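Local coordinates for protein orotidine 5'-phosphate decarboxylase (Methanocaldococcus jannaschii, PDB 4LUI) that probably catalyses the decarboxylation of orotidine 5'-monophosphate to uridine 5'-monophosphate, the last step of de novo UMP biosynthesis, as a TIM-barrel homodimer, at residues 25-30 with 49-54; 113-118 with 155-160. All coordinates share one frame; numbering follows the deposited sequence.

Contact 1: residues 25-30 with 49-54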
loop_
_atom_site.group_PDB
_atom_site.type_symbol
_atom_site.label_atom_id
_atom_site.label_comp_id
_atom_site.label_asym_id
_atom_site.label_seq_id
_atom_site.Cartn_x
_atom_site.Cartn_y
_atom_site.Cartn_z
ATOM N N MET B 25 19.474 2.085 8.327
ATOM C CA MET B 25 18.401 1.212 7.872
ATOM C C MET B 25 18.632 0.872 6.418
ATOM O O MET B 25 18.728 1.766 5.581
ATOM C CB MET B 25 17.035 1.896 8.039
ATOM C CG MET B 25 15.867 1.032 7.547
ATOM S SD MET B 25 14.280 1.874 7.725
ATOM C CE MET B 25 14.136 1.941 9.500
ATOM N N LEU B 26 18.730 -0.420 6.117
ATOM C CA LEU B 26 18.889 -0.862 4.736
ATOM C C LEU B 26 17.533 -0.998 4.057
ATOM O O LEU B 26 16.671 -1.726 4.561
ATOM C CB LEU B 26 19.628 -2.219 4.692
ATOM C CG LEU B 26 19.690 -2.907 3.315
ATOM C CD1 LEU B 26 20.441 -2.037 2.312
ATOM C CD2 LEU B 26 20.319 -4.302 3.412
ATOM N N ALA B 27 17.344 -0.308 2.930
ATOM C CA ALA B 27 16.157 -0.523 2.106
ATOM C C ALA B 27 16.453 -1.699 1.184
ATOM O O ALA B 27 17.167 -1.557 0.186
ATOM C CB ALA B 27 15.788 0.749 1.296
ATOM N N LEU B 28 15.922 -2.869 1.527
ATOM C CA LEU B 28 16.319 -4.104 0.862
ATOM C C LEU B 28 15.420 -4.338 -0.336
ATOM O O LEU B 28 14.607 -5.260 -0.356
ATOM C CB LEU B 28 16.234 -5.276 1.837
ATOM C CG LEU B 28 16.731 -6.631 1.324
ATOM C CD1 LEU B 28 18.163 -6.524 0.835
ATOM C CD2 LEU B 28 16.612 -7.669 2.420
ATOM N N ASP B 29 15.574 -3.492 -1.344
ATOM C CA ASP B 29 14.648 -3.483 -2.469
ATOM C C ASP B 29 15.151 -4.365 -3.611
ATOM O O ASP B 29 15.531 -3.884 -4.683
ATOM C CB ASP B 29 14.407 -2.049 -2.924
ATOM C CG ASP B 29 13.742 -1.210 -1.852
ATOM O OD1 ASP B 29 12.958 -1.774 -1.055
ATOM O OD2 ASP B 29 14.015 0.007 -1.798
ATOM N N VAL B 30 15.183 -5.668 -3.353
ATOM C CA VAL B 30 15.474 -6.652 -4.387
ATOM C C VAL B 30 14.215 -7.496 -4.572
ATOM O O VAL B 30 13.326 -7.470 -3.733
ATOM C CB VAL B 30 16.686 -7.525 -4.024
ATOM C CG1 VAL B 30 17.927 -6.659 -3.907
ATOM C CG2 VAL B 30 16.432 -8.272 -2.722
ATOM N N ALA B 49 18.755 -1.798 11.034
ATOM C CA ALA B 49 17.395 -2.175 10.654
ATOM C C ALA B 49 17.336 -2.572 9.191
ATOM O O ALA B 49 18.161 -2.142 8.390
ATOM C CB ALA B 49 16.414 -1.028 10.924
ATOM N N ILE B 50 16.347 -3.390 8.848
ATOM C CA ILE B 50 16.123 -3.783 7.461
ATOM C C ILE B 50 14.688 -3.442 7.093
ATOM O O ILE B 50 13.761 -3.816 7.818
ATOM C CB ILE B 50 16.367 -5.291 7.260
ATOM C CG1 ILE B 50 17.824 -5.638 7.610
ATOM C CG2 ILE B 50 16.049 -5.695 5.813
ATOM C CD1 ILE B 50 18.127 -7.104 7.612
ATOM N N LYS B 51 14.512 -2.718 5.987
ATOM C CA LYS B 51 13.187 -2.318 5.509
ATOM C C LYS B 51 12.846 -3.115 4.251
ATOM O O LYS B 51 13.614 -3.128 3.279
ATOM C CB LYS B 51 13.166 -0.804 5.224
ATOM C CG LYS B 51 11.799 -0.226 4.832
ATOM C CD LYS B 51 11.819 1.310 4.683
ATOM C CE LYS B 51 12.527 1.769 3.405
ATOM N NZ LYS B 51 11.796 1.380 2.162
ATOM N N VAL B 52 11.701 -3.788 4.276
ATOM C CA VAL B 52 11.271 -4.590 3.143
ATOM C C VAL B 52 9.946 -4.060 2.620
ATOM O O VAL B 52 9.110 -3.569 3.393
ATOM C CB VAL B 52 11.138 -6.083 3.492
ATOM C CG1 VAL B 52 12.510 -6.683 3.843
ATOM C CG2 VAL B 52 10.141 -6.290 4.612
ATOM N N GLY B 53 9.758 -4.147 1.312
ATOM C CA GLY B 53 8.531 -3.648 0.715
ATOM C C GLY B 53 7.743 -4.725 0.006
ATOM O O GLY B 53 8.140 -5.886 -0.033
ATOM N N TYR B 54 6.618 -4.326 -0.584
ATOM C CA TYR B 54 5.775 -5.263 -1.317
ATOM C C TYR B 54 6.394 -6.005 -2.507
ATOM O O TYR B 54 6.068 -7.171 -2.722
ATOM C CB TYR B 54 4.473 -4.581 -1.743
ATOM C CG TYR B 54 3.439 -4.515 -0.625
ATOM C CD1 TYR B 54 3.095 -5.657 0.086
ATOM C CD2 TYR B 54 2.794 -3.326 -0.312
ATOM C CE1 TYR B 54 2.146 -5.625 1.083
ATOM C CE2 TYR B 54 1.823 -3.283 0.694
ATOM C CZ TYR B 54 1.518 -4.445 1.383
ATOM O OH TYR B 54 0.576 -4.453 2.397
HETATM O O HOH W 1 11.983 -4.520 -0.281
HETATM O O HOH W 2 12.587 -1.291 1.511
HETATM O O HOH W 3 12.617 1.926 -0.488
#
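Met25 to Ala27 pair in parallel with Ala49 to Lys51, joining the first two strands of the TIM barrel, the ends of a beta-alpha-beta unit whose connecting helix is 33-43. Three backbone hydrogen bonds form the ladder: Leu26 N to Ala49 O at 2.9 Å, Lys51 N to Leu26 O at 2.8 Å, and Leu28 N to Lys51 O.

Apolar contacts cover both faces. On the face of Met25, Ala27 and Lys51, the thioether SD of Met25 rests 3.8 Å from Lys51 CB, and Met25 CG and CE both touch Ala49 CB. On the side of Ile50 the side chains of Leu28 and Ile50 lie side by side, pointing the same way, with Leu28 CD2 4.0 Å from Ile50 CG2; Val40 and Ile68 of the surrounding helices cover both.

Polar contacts gather at the C-terminal end of the strands, where Asp29 and Lys51 are predicted substrate-binding residues. The lysine chain runs extended to CD, then bends at chi3 (74°) and chi4, carrying CE past Ala27 CB and NZ to a salt bridge with Asp79. Asp29 OD1 stays 4.7 Å from Lys51 NZ, and water joins them: one molecule gives hydrogen bonds to Asp29 OD1 and Lys51 O and accepts one from Lys51 NZ, 2.9 Å away.

Contact 2: residues 113-118 with 155-160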
loop_
_atom_site.group_PDB
_atom_site.type_symbol
_atom_site.label_atom_id
_atom_site.label_comp_id
_atom_site.label_asym_id
_atom_site.label_seq_id
_atom_site.Cartn_x
_atom_site.Cartn_y
_atom_site.Cartn_z
ATOM N N SER B 113 -7.827 5.042 10.561
ATOM C CA SER B 113 -7.066 4.021 9.847
ATOM C C SER B 113 -5.697 3.808 10.487
ATOM O O SER B 113 -5.220 2.680 10.595
ATOM C CB SER B 113 -6.920 4.397 8.381
ATOM O OG SER B 113 -8.179 4.341 7.751
ATOM N N VAL B 114 -5.070 4.895 10.918
ATOM C CA VAL B 114 -3.780 4.788 11.587
ATOM C C VAL B 114 -3.926 4.096 12.952
ATOM O O VAL B 114 -3.167 3.173 13.280
ATOM C CB VAL B 114 -3.114 6.164 11.743
ATOM C CG1 VAL B 114 -1.847 6.046 12.571
ATOM C CG2 VAL B 114 -2.821 6.774 10.369
ATOM N N LYS B 115 -4.918 4.530 13.720
ATOM C CA LYS B 115 -5.223 3.939 15.028
ATOM C C LYS B 115 -5.454 2.427 14.950
ATOM O O LYS B 115 -5.032 1.679 15.830
ATOM C CB LYS B 115 -6.452 4.628 15.631
ATOM C CG LYS B 115 -6.172 5.988 16.257
ATOM C CD LYS B 115 -7.453 6.578 16.854
ATOM C CE LYS B 115 -7.180 7.732 17.813
ATOM N NZ LYS B 115 -6.426 7.283 19.022
ATOM N N ALA B 116 -6.122 1.979 13.890
ATOM C CA ALA B 116 -6.372 0.550 13.702
ATOM C C ALA B 116 -5.070 -0.244 13.664
ATOM O O ALA B 116 -4.968 -1.318 14.259
ATOM C CB ALA B 116 -7.190 0.312 12.435
ATOM N N VAL B 117 -4.075 0.290 12.965
ATOM C CA VAL B 117 -2.760 -0.344 12.929
ATOM C C VAL B 117 -2.071 -0.251 14.297
ATOM O O VAL B 117 -1.523 -1.239 14.786
ATOM C CB VAL B 117 -1.878 0.285 11.862
ATOM C CG1 VAL B 117 -0.522 -0.386 11.837
ATOM C CG2 VAL B 117 -2.553 0.138 10.505
ATOM N N GLN B 118 -2.129 0.927 14.920
ATOM C CA GLN B 118 -1.545 1.122 16.246
ATOM C C GLN B 118 -2.088 0.156 17.288
ATOM O O GLN B 118 -1.336 -0.376 18.107
ATOM C CB GLN B 118 -1.792 2.551 16.723
ATOM C CG GLN B 118 -0.975 3.593 16.007
ATOM C CD GLN B 118 -1.186 4.948 16.633
ATOM O OE1 GLN B 118 -2.249 5.547 16.480
ATOM N NE2 GLN B 118 -0.196 5.417 17.388
ATOM N N LYS B 155 2.281 13.309 15.771
ATOM C CA LYS B 155 2.532 13.691 17.161
ATOM C C LYS B 155 1.322 13.409 18.056
ATOM O O LYS B 155 1.470 12.874 19.160
ATOM C CB LYS B 155 2.929 15.167 17.254
ATOM C CG LYS B 155 3.088 15.675 18.687
ATOM C CD LYS B 155 3.773 17.036 18.731
ATOM C CE LYS B 155 2.988 18.088 17.978
ATOM N NZ LYS B 155 3.749 19.371 17.817
ATOM N N LYS B 156 0.133 13.772 17.575
ATOM C CA LYS B 156 -1.107 13.572 18.330
ATOM C C LYS B 156 -1.348 12.097 18.641
ATOM O O LYS B 156 -1.664 11.733 19.783
ATOM C CB LYS B 156 -2.298 14.131 17.544
ATOM C CG LYS B 156 -3.644 13.888 18.201
ATOM C CD LYS B 156 -4.785 14.320 17.293
ATOM C CE LYS B 156 -6.132 14.022 17.943
ATOM N NZ LYS B 156 -7.285 14.408 17.081
ATOM N N LEU B 157 -1.185 11.251 17.626
ATOM C CA LEU B 157 -1.432 9.818 17.774
ATOM C C LEU B 157 -0.288 9.066 18.451
ATOM O O LEU B 157 -0.438 7.898 18.804
ATOM C CB LEU B 157 -1.712 9.182 16.409
ATOM C CG LEU B 157 -2.942 9.710 15.666
ATOM C CD1 LEU B 157 -3.074 9.023 14.303
ATOM C CD2 LEU B 157 -4.206 9.519 16.501
ATOM N N LYS B 158 0.845 9.738 18.644
ATOM C CA LYS B 158 1.999 9.124 19.288
ATOM C C LYS B 158 2.470 7.881 18.532
ATOM O O LYS B 158 2.696 6.824 19.128
ATOM C CB LYS B 158 1.702 8.754 20.751
ATOM C CG LYS B 158 1.331 9.911 21.668
ATOM C CD LYS B 158 1.027 9.373 23.065
ATOM C CE LYS B 158 0.349 10.406 23.959
ATOM N NZ LYS B 158 1.242 11.546 24.260
ATOM N N VAL B 159 2.606 7.990 17.216
ATOM C CA VAL B 159 3.211 6.901 16.467
ATOM C C VAL B 159 4.689 6.804 16.861
ATOM O O VAL B 159 5.235 7.700 17.516
ATOM C CB VAL B 159 3.047 7.084 14.943
ATOM C CG1 VAL B 159 1.569 7.045 14.553
ATOM C CG2 VAL B 159 3.667 8.389 14.494
ATOM N N ASP B 160 5.334 5.710 16.484
ATOM C CA ASP B 160 6.705 5.459 16.914
ATOM C C ASP B 160 7.744 6.271 16.154
ATOM O O ASP B 160 8.811 6.578 16.699
ATOM C CB ASP B 160 7.023 3.968 16.810
ATOM C CG ASP B 160 6.148 3.136 17.706
ATOM O OD1 ASP B 160 6.541 2.902 18.868
ATOM O OD2 ASP B 160 5.052 2.747 17.263
HETATM O O HOH W 4 2.085 3.562 17.646
#
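Leu157, at the C-terminal end of helix 147-157, pushes its side chain against one side of helix 111-124, so that two neighbouring outer helices of the TIM barrel meet. Its two methyls divide the work. CD1 reaches Val114 CG1 at 3.7 Å and also lies close to Val114 CB, while CD2 sits against the aliphatic part of Lys115, 3.7 Å from CE. The lysine chain crosses the leucine at about a right angle and bends only at its last torsion; its CG and CE both lie against CD2 of this buried leucine.

Gln118, one turn on from Val114, adds the polar part. With CG anti to the carbonyl carbon (chi1 -72°) and the chain extended beyond it, the amide is carried across to the turn that ends helix 147-157. NE2 donates to Leu157 O over 2.9 Å in a nearly straight bond (177° at the hydrogen). The acceptor lies in the amide plane of Gln118, whereas the donor stands 48° out of the plane of the Leu157 carbonyl. Here the chain leaves the helix through Lys158, whose phi is positive, and the glutamine grips that exit.

Val159 adds a further apolar contact: its CG1 lies 4.1 Å from Val114 CG1 and 3.7 Å from Gln118 NE2. Beyond it Asp160, whose OD2 is hydrogen-bonded to Val128 N of strand 127-131, ties the exit to the barrel. A water accepts from Gln118 NE2 at 3.0 Å and donates to Asp160 OD2 at 3.1 Å.

How the contacts relate
From the N terminus, strand 23-27 leads through helix 33-43 into strand 49-53, and contact 1 closes this short loop within the barrel wall. The chain then runs through strand 75-82, helix 86-97 and strand 102-106 before helix 111-124 opens contact 2. That contact closes after strand 127-131, at the C-terminal end of helix 147-157 and the run from it into strand 161-163. The two loops follow one another in series, without nesting or crossing. The centres of contact 1 and contact 2 lie about 22 Å apart, and their nearest atoms about 10 Å apart. Contact 1 joins neighbouring strands around the predicted substrate site, whereas contact 2 joins neighbouring helices of the outer layer.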